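Local structure of glycosyl transferase (Staphylococcus aureus, 5U02) at residues 116-120 and 130-134; 146-150 and 348-353; 168-172 and 183-187. The protein belongs to the TarS-type glycosyl transferases and comprises, in this chain, a helical linker region followed by two C-terminal domains of the E-set (immunoglobulin-like) kind. All blocks are in the same frame, centred on the assembly; numbering follows the deposited sequence.

Interaction 1 of 3, residues 116-120 and 130-134; sequences GKLNI and EGIDI
Leu118 O takes the shortest backbone bond of the contact, from Ile132 N at 2.8 Å. The return bond, Leu118 N to Ile132 O, is 2.9 Å long and almost perfectly straight (178°), which makes Leu118 and Ile132 a hydrogen-bonded antiparallel pair. Gly131 also faces Leu118, an extra residue in its strand, and with its positive phi this is a G1 beta bulge in the hairpin of strands 117-121 and 129-132. The amide of the bulge glycine is gripped by a side chain: Gly131 N donates to Asn119 OD1 at 2.8 Å, from a direction tilted out of the plane of the Asn119 amide. The CG of Asn119 stands beside its own backbone N (chi1 -60°), which swings OD1 back to the other strand. The other end of the amide, Asn119 ND2, comes within 3.1 Å of Glu130 OE2, but the amide and carboxylate planes stand 87° apart and the approach is too bent for a hydrogen bond. Leu118 and Ile132 share a face, CB to CB, and apolar contacts run on from each: Leu118 CD1 to Ile134 CD1 at 3.6 Å, and Ile120 CD1 to Ile132 CD1 at 3.7 Å. The side chains of these last two pairs cross at about a right angle, and Tyr108 packs against Leu118 and Ile120. Along the more exposed margin the bent chain of Lys117 runs beside Asp133, both side chains heading the same way. Lys117 CD lies 3.2 Å from Asp133 OD1, whereas Lys117 NZ stays 4.9 Å from that oxygen, so the opposite charges probably attract without forming a salt bridge. The backbone of Asp133 is tied to the helical region by Ser79 OG, which bonds to its N.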
loop_
_atom_site.group_PDB
_atom_site.type_symbol
_atom_site.label_atom_id
_atom_site.label_comp_id
_atom_site.label_asym_id
_atom_site.label_seq_id
_atom_site.Cartn_x
_atom_site.Cartn_y
_atom_site.Cartn_z
ATOM N N GLY A 116 1.334 -21.722 -6.841
ATOM C CA GLY A 116 2.079 -20.733 -7.597
ATOM C C GLY A 116 2.161 -21.022 -9.079
ATOM O O GLY A 116 3.100 -20.570 -9.743
ATOM N N LYS A 117 1.199 -21.769 -9.617
ATOM C CA LYS A 117 1.167 -22.111 -11.030
ATOM C C LYS A 117 -0.265 -22.011 -11.531
ATOM O O LYS A 117 -1.223 -22.092 -10.758
ATOM C CB LYS A 117 1.732 -23.515 -11.284
ATOM C CG LYS A 117 3.193 -23.515 -11.700
ATOM C CD LYS A 117 3.967 -24.646 -11.041
ATOM C CE LYS A 117 3.272 -25.983 -11.226
ATOM N NZ LYS A 117 3.814 -27.016 -10.297
ATOM N N LEU A 118 -0.401 -21.837 -12.843
ATOM C CA LEU A 118 -1.695 -21.574 -13.461
ATOM C C LEU A 118 -2.375 -22.859 -13.913
ATOM O O LEU A 118 -1.729 -23.767 -14.444
ATOM C CB LEU A 118 -1.530 -20.633 -14.656
ATOM C CG LEU A 118 -1.811 -19.146 -14.431
ATOM C CD1 LEU A 118 -1.240 -18.675 -13.108
ATOM C CD2 LEU A 118 -1.237 -18.324 -15.575
ATOM N N ASN A 119 -3.687 -22.925 -13.692
ATOM C CA ASN A 119 -4.560 -23.918 -14.306
ATOM C C ASN A 119 -5.558 -23.167 -15.176
ATOM O O ASN A 119 -6.350 -22.370 -14.664
ATOM C CB ASN A 119 -5.281 -24.763 -13.254
ATOM C CG ASN A 119 -4.323 -25.513 -12.352
ATOM O OD1 ASN A 119 -3.132 -25.617 -12.641
ATOM N ND2 ASN A 119 -4.844 -26.050 -11.253
ATOM N N ILE A 120 -5.520 -23.417 -16.485
ATOM C CA ILE A 120 -6.191 -22.565 -17.461
ATOM C C ILE A 120 -7.125 -23.395 -18.332
ATOM O O ILE A 120 -6.726 -24.440 -18.857
ATOM C CB ILE A 120 -5.174 -21.822 -18.350
ATOM C CG1 ILE A 120 -4.246 -20.953 -17.504
ATOM C CG2 ILE A 120 -5.898 -20.982 -19.387
ATOM C CD1 ILE A 120 -3.048 -20.428 -18.267
ATOM N N GLU A 130 -3.165 -27.875 -16.589
ATOM C CA GLU A 130 -2.840 -27.578 -15.203
ATOM C C GLU A 130 -1.331 -27.504 -14.999
ATOM O O GLU A 130 -0.560 -28.209 -15.659
ATOM C CB GLU A 130 -3.457 -28.634 -14.270
ATOM C CG GLU A 130 -4.850 -29.081 -14.715
ATOM C CD GLU A 130 -5.754 -29.483 -13.562
ATOM O OE1 GLU A 130 -6.393 -30.550 -13.654
ATOM O OE2 GLU A 130 -5.834 -28.733 -12.569
ATOM N N GLY A 131 -0.917 -26.629 -14.082
ATOM C CA GLY A 131 0.472 -26.532 -13.673
ATOM C C GLY A 131 1.375 -25.755 -14.611
ATOM O O GLY A 131 2.492 -26.191 -14.901
ATOM N N ILE A 132 0.920 -24.596 -15.071
ATOM C CA ILE A 132 1.664 -23.797 -16.039
ATOM C C ILE A 132 2.513 -22.776 -15.291
ATOM O O ILE A 132 1.981 -21.935 -14.558
ATOM C CB ILE A 132 0.712 -23.107 -17.028
ATOM C CG1 ILE A 132 -0.260 -24.131 -17.620
ATOM C CG2 ILE A 132 1.496 -22.399 -18.121
ATOM C CD1 ILE A 132 -1.204 -23.565 -18.658
ATOM N N ASP A 133 3.830 -22.846 -15.480
ATOM C CA ASP A 133 4.753 -21.933 -14.813
ATOM C C ASP A 133 4.484 -20.487 -15.231
ATOM O O ASP A 133 3.920 -20.211 -16.293
ATOM C CB ASP A 133 6.203 -22.305 -15.136
ATOM C CG ASP A 133 6.737 -23.422 -14.252
ATOM O OD1 ASP A 133 6.031 -23.833 -13.310
ATOM O OD2 ASP A 133 7.871 -23.887 -14.499
ATOM N N ILE A 134 4.899 -19.554 -14.376
ATOM C CA ILE A 134 4.745 -18.127 -14.634
ATOM C C ILE A 134 6.122 -17.554 -14.942
ATOM O O ILE A 134 7.002 -17.517 -14.072
ATOM C CB ILE A 134 4.094 -17.393 -13.456
ATOM C CG1 ILE A 134 2.815 -18.107 -13.027
ATOM C CG2 ILE A 134 3.799 -15.951 -13.840
ATOM C CD1 ILE A 134 1.898 -17.238 -12.181
#

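Interaction 2 of 3, residues 146-150 and 348-353; sequences FDNHK and TAHMTY
Asn148, in the tight turn between strands 138-146 and 150-159, reaches across to Tyr353 and Thr348 and so joins the first E-set domain to the second. An Asx turn shapes the loop: Asp147 OD1 accepts from His149 N at 2.7 Å and also from Lys150 N. The tight part surrounds the amide of Asn148, which is buried; the CB already points at the other segment, and a chi1 of 66° sets CG between the backbone N and the carbonyl carbon. Its ND2 gives one hydrogen to Tyr353 OH at 2.6 Å, at the edge of the phenol ring, and the other to Thr348 OG1 at 3.1 Å; both acceptors lie in the amide plane. OD1 takes the backbone N of Glu302, so both ends of the amide are engaged and its flip is fixed, while the Glu302 carboxylate holds Thr348 OG1 from outside the two segments. A water completes the network, receiving from Tyr353 OH at 2.8 Å and donating to Asn148 O at 2.6 Å. The other part is more open to solvent and rests on stacking instead of polar bonds. The imidazoles of His149 and His350 form an offset stack, centroids 3.9 Å apart and planes at 18°, with His350 ND1 over the centre of the His149 ring. Met351 SD approaches that ring at its edge, and His149 CD2 comes to 3.2 Å from His350 CB.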
loop_
_atom_site.group_PDB
_atom_site.type_symbol
_atom_site.label_atom_id
_atom_site.label_comp_id
_atom_site.label_asym_id
_atom_site.label_seq_id
_atom_site.Cartn_x
_atom_site.Cartn_y
_atom_site.Cartn_z
ATOM N N PHE A 146 11.738 13.868 -12.828
ATOM C CA PHE A 146 12.256 14.096 -11.487
ATOM C C PHE A 146 12.647 15.555 -11.324
ATOM O O PHE A 146 12.827 16.290 -12.300
ATOM C CB PHE A 146 13.441 13.171 -11.171
ATOM C CG PHE A 146 14.724 13.544 -11.867
ATOM C CD1 PHE A 146 14.848 13.438 -13.244
ATOM C CD2 PHE A 146 15.824 13.958 -11.136
ATOM C CE1 PHE A 146 16.040 13.766 -13.880
ATOM C CE2 PHE A 146 17.015 14.287 -11.767
ATOM C CZ PHE A 146 17.119 14.191 -13.141
ATOM N N ASP A 147 12.742 15.964 -10.062
ATOM C CA ASP A 147 13.229 17.277 -9.668
ATOM C C ASP A 147 13.833 17.134 -8.274
ATOM O O ASP A 147 14.040 16.019 -7.789
ATOM C CB ASP A 147 12.101 18.318 -9.742
ATOM C CG ASP A 147 10.846 17.881 -9.002
ATOM O OD1 ASP A 147 10.959 17.390 -7.856
ATOM O OD2 ASP A 147 9.739 18.023 -9.570
ATOM N N ASN A 148 14.109 18.264 -7.620
ATOM C CA ASN A 148 14.694 18.233 -6.280
ATOM C C ASN A 148 13.702 17.795 -5.206
ATOM O O ASN A 148 14.065 17.754 -4.023
ATOM C CB ASN A 148 15.257 19.607 -5.914
ATOM C CG ASN A 148 14.180 20.660 -5.775
ATOM O OD1 ASN A 148 13.402 20.892 -6.697
ATOM N ND2 ASN A 148 14.112 21.287 -4.602
ATOM N N HIS A 149 12.473 17.460 -5.582
ATOM C CA HIS A 149 11.417 17.118 -4.638
ATOM C C HIS A 149 10.943 15.677 -4.754
ATOM O O HIS A 149 10.702 15.031 -3.728
ATOM C CB HIS A 149 10.246 18.100 -4.812
ATOM C CG HIS A 149 8.979 17.685 -4.128
ATOM N ND1 HIS A 149 7.851 17.278 -4.811
ATOM C CD2 HIS A 149 8.680 17.584 -2.809
ATOM C CE1 HIS A 149 6.905 16.974 -3.940
ATOM N NE2 HIS A 149 7.383 17.145 -2.720
ATOM N N LYS A 150 10.856 15.131 -5.965
ATOM C CA LYS A 150 10.429 13.748 -6.119
ATOM C C LYS A 150 10.860 13.209 -7.475
ATOM O O LYS A 150 11.192 13.960 -8.395
ATOM C CB LYS A 150 8.911 13.607 -5.969
ATOM C CG LYS A 150 8.126 14.345 -7.037
ATOM C CD LYS A 150 6.632 14.069 -6.926
ATOM C CE LYS A 150 5.864 14.824 -7.998
ATOM N NZ LYS A 150 4.407 14.549 -7.929
ATOM N N THR A 348 12.571 26.084 -2.341
ATOM C CA THR A 348 11.601 25.745 -3.367
ATOM C C THR A 348 10.271 25.438 -2.683
ATOM O O THR A 348 10.102 25.668 -1.481
ATOM C CB THR A 348 12.095 24.574 -4.217
ATOM O OG1 THR A 348 12.226 23.405 -3.399
ATOM C CG2 THR A 348 13.438 24.906 -4.845
ATOM N N ALA A 349 9.319 24.887 -3.441
ATOM C CA ALA A 349 7.974 24.689 -2.906
ATOM C C ALA A 349 7.953 23.717 -1.729
ATOM O O ALA A 349 7.142 23.878 -0.810
ATOM C CB ALA A 349 7.036 24.203 -4.011
ATOM N N HIS A 350 8.830 22.714 -1.724
ATOM C CA HIS A 350 8.827 21.717 -0.660
ATOM C C HIS A 350 10.169 21.519 0.033
ATOM O O HIS A 350 10.227 20.749 0.998
ATOM C CB HIS A 350 8.369 20.353 -1.197
ATOM C CG HIS A 350 6.983 20.349 -1.763
ATOM N ND1 HIS A 350 6.721 20.617 -3.090
ATOM C CD2 HIS A 350 5.785 20.084 -1.190
ATOM C CE1 HIS A 350 5.420 20.532 -3.305
ATOM N NE2 HIS A 350 4.830 20.210 -2.168
ATOM N N MET A 351 11.243 22.160 -0.424
ATOM C CA MET A 351 12.570 21.914 0.118
ATOM C C MET A 351 13.240 23.232 0.491
ATOM O O MET A 351 12.915 24.297 -0.040
ATOM C CB MET A 351 13.444 21.140 -0.880
ATOM C CG MET A 351 12.712 20.024 -1.623
ATOM S SD MET A 351 12.136 18.679 -0.560
ATOM C CE MET A 351 13.687 17.944 -0.049
ATOM N N THR A 352 14.185 23.147 1.422
ATOM C CA THR A 352 14.962 24.299 1.850
ATOM C C THR A 352 16.443 23.979 1.730
ATOM O O THR A 352 16.871 22.845 1.972
ATOM C CB THR A 352 14.618 24.711 3.292
ATOM O OG1 THR A 352 15.417 25.840 3.676
ATOM C CG2 THR A 352 14.866 23.559 4.260
ATOM N N TYR A 353 17.222 24.975 1.330
ATOM C CA TYR A 353 18.658 24.816 1.137
ATOM C C TYR A 353 19.344 25.963 1.859
ATOM O O TYR A 353 19.251 27.118 1.430
ATOM C CB TYR A 353 19.018 24.785 -0.351
ATOM C CG TYR A 353 18.254 23.709 -1.083
ATOM C CD1 TYR A 353 18.690 22.388 -1.065
ATOM C CD2 TYR A 353 17.075 24.001 -1.752
ATOM C CE1 TYR A 353 17.980 21.392 -1.711
ATOM C CE2 TYR A 353 16.360 23.015 -2.403
ATOM C CZ TYR A 353 16.817 21.711 -2.379
ATOM O OH TYR A 353 16.106 20.726 -3.026
HETATM O O HOH W 1 16.320 17.941 -2.654
#

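Interaction 3 of 3, residues 168-172 and 183-187; sequences DVRLK and YVPLS
Arg170 bends at chi3 (-71°) to lay its guanidinium on the ring of Tyr183, while Lys172, extended along its whole length, runs beside the same tyrosine toward the hydroxyl. The guanidinium and ring planes are only 6° apart, and Arg170 CZ stands 4.0 Å from the Tyr183 ring centroid, a stacked cation-pi pair. Arg170 NH2 sits over the middle of the ring, 3.5 Å from Tyr183 CD1. The flat group is anchored beyond the two segments: NH2 forms a salt bridge with Glu164 of the third subunit and NE another with Glu218. Lys172 CE comes within 3.3 Å of Tyr183 OH, but the ammonium group pairs with Glu227. On the other face of the sheet, Leu171 and Val184 pack CB to CB at 4.1 Å, and Leu171 continues inward onto Phe196, Ile198 and Leu155. The same two residues exchange backbone bonds, Val184 N to Leu171 O at 2.8 Å and Leu171 N to Val184 O at 3.0 Å. Farther along, a water bridges the two segments, donating to Val169 O and accepting from Leu186 N, and, away from the water, Val169 CG2 meets Leu186 CD2. This is an antiparallel hairpin of strands 168-175 and 181-190, with one face apolar and inward and the other polar and turned to a neighbouring subunit, consistent with the immunoglobulin-like beta domains of the E-set clan.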
loop_
_atom_site.group_PDB
_atom_site.type_symbol
_atom_site.label_atom_id
_atom_site.label_comp_id
_atom_site.label_asym_id
_atom_site.label_seq_id
_atom_site.Cartn_x
_atom_site.Cartn_y
_atom_site.Cartn_z
ATOM N N ASP A 168 1.196 -8.247 -6.627
ATOM C CA ASP A 168 1.615 -6.969 -6.074
ATOM C C ASP A 168 2.933 -6.551 -6.709
ATOM O O ASP A 168 3.734 -7.395 -7.125
ATOM C CB ASP A 168 1.775 -7.036 -4.552
ATOM C CG ASP A 168 0.498 -7.445 -3.844
ATOM O OD1 ASP A 168 -0.592 -7.298 -4.434
ATOM O OD2 ASP A 168 0.588 -7.910 -2.689
ATOM N N VAL A 169 3.151 -5.241 -6.788
ATOM C CA VAL A 169 4.376 -4.686 -7.348
ATOM C C VAL A 169 4.902 -3.611 -6.410
ATOM O O VAL A 169 4.127 -2.869 -5.796
ATOM C CB VAL A 169 4.169 -4.119 -8.773
ATOM C CG1 VAL A 169 3.541 -5.166 -9.688
ATOM C CG2 VAL A 169 3.329 -2.858 -8.751
ATOM N N ARG A 170 6.224 -3.550 -6.281
ATOM C CA ARG A 170 6.906 -2.482 -5.571
ATOM C C ARG A 170 8.108 -2.063 -6.398
ATOM O O ARG A 170 8.636 -2.850 -7.185
ATOM C CB ARG A 170 7.377 -2.907 -4.169
ATOM C CG ARG A 170 6.288 -3.423 -3.256
ATOM C CD ARG A 170 6.765 -3.485 -1.807
ATOM N NE ARG A 170 7.751 -4.538 -1.567
ATOM C CZ ARG A 170 8.389 -4.700 -0.409
ATOM N NH1 ARG A 170 8.143 -3.874 0.603
ATOM N NH2 ARG A 170 9.270 -5.684 -0.258
ATOM N N LEU A 171 8.536 -0.820 -6.217
ATOM C CA LEU A 171 9.764 -0.345 -6.837
ATOM C C LEU A 171 10.922 -0.593 -5.881
ATOM O O LEU A 171 10.854 -0.225 -4.705
ATOM C CB LEU A 171 9.664 1.139 -7.187
ATOM C CG LEU A 171 10.773 1.642 -8.107
ATOM C CD1 LEU A 171 10.800 0.803 -9.364
ATOM C CD2 LEU A 171 10.553 3.095 -8.462
ATOM N N LYS A 172 11.980 -1.218 -6.381
ATOM C CA LYS A 172 13.105 -1.619 -5.551
ATOM C C LYS A 172 14.357 -0.862 -5.965
ATOM O O LYS A 172 14.738 -0.876 -7.140
ATOM C CB LYS A 172 13.346 -3.124 -5.650
ATOM C CG LYS A 172 14.488 -3.631 -4.797
ATOM C CD LYS A 172 14.631 -5.134 -4.962
ATOM C CE LYS A 172 15.754 -5.690 -4.124
ATOM N NZ LYS A 172 15.890 -7.140 -4.378
ATOM N N TYR A 183 12.426 0.108 -0.828
ATOM C CA TYR A 183 11.193 -0.304 -1.486
ATOM C C TYR A 183 10.199 0.844 -1.440
ATOM O O TYR A 183 9.924 1.386 -0.363
ATOM C CB TYR A 183 10.598 -1.550 -0.826
ATOM C CG TYR A 183 11.429 -2.798 -1.017
ATOM C CD1 TYR A 183 11.343 -3.545 -2.189
ATOM C CD2 TYR A 183 12.302 -3.230 -0.028
ATOM C CE1 TYR A 183 12.103 -4.689 -2.366
ATOM C CE2 TYR A 183 13.062 -4.372 -0.194
ATOM C CZ TYR A 183 12.964 -5.095 -1.363
ATOM O OH TYR A 183 13.729 -6.229 -1.522
ATOM N N VAL A 184 9.666 1.207 -2.599
ATOM C CA VAL A 184 8.716 2.305 -2.748
ATOM C C VAL A 184 7.365 1.714 -3.129
ATOM O O VAL A 184 7.271 0.994 -4.131
ATOM C CB VAL A 184 9.182 3.319 -3.802
ATOM C CG1 VAL A 184 8.226 4.499 -3.841
ATOM C CG2 VAL A 184 10.598 3.773 -3.514
ATOM N N PRO A 185 6.303 1.987 -2.376
ATOM C CA PRO A 185 4.983 1.452 -2.727
ATOM C C PRO A 185 4.435 2.075 -4.004
ATOM O O PRO A 185 4.814 3.170 -4.421
ATOM C CB PRO A 185 4.112 1.824 -1.523
ATOM C CG PRO A 185 4.865 2.907 -0.815
ATOM C CD PRO A 185 6.309 2.664 -1.072
ATOM N N LEU A 186 3.513 1.347 -4.621
ATOM C CA LEU A 186 2.810 1.842 -5.796
ATOM C C LEU A 186 1.941 3.043 -5.435
ATOM O O LEU A 186 1.235 3.029 -4.425
ATOM C CB LEU A 186 1.952 0.722 -6.384
ATOM C CG LEU A 186 1.141 0.993 -7.648
ATOM C CD1 LEU A 186 2.052 1.296 -8.813
ATOM C CD2 LEU A 186 0.254 -0.199 -7.954
ATOM N N SER A 187 1.991 4.088 -6.265
ATOM C CA SER A 187 1.190 5.285 -6.019
ATOM C C SER A 187 -0.171 5.211 -6.698
ATOM O O SER A 187 -1.173 5.637 -6.120
ATOM C CB SER A 187 1.932 6.531 -6.502
ATOM O OG SER A 187 3.129 6.730 -5.764
HETATM O O HOH W 2 3.034 -1.374 -3.380
#

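How the interactions relate
The three contacts are spread along an elongated chain. Interaction 1 closes the small hairpin beside the N-terminal helices, interaction 3 lies within the first E-set domain, and interaction 2 joins that domain to the second. Centres of interactions 1 and 2 are 46 Å apart, on opposite sides of the chain's centre, with interaction 3 about 25 Å from the former and 22 Å from the latter. None touches another; the nearest atoms of interactions 2 and 3 are about 8 Å apart. Interactions 1 and 3 are local hairpins, whereas interaction 2 spans almost 200 residues that include all of interaction 3. Lys150 and Arg170 bridge to different neighbouring subunits.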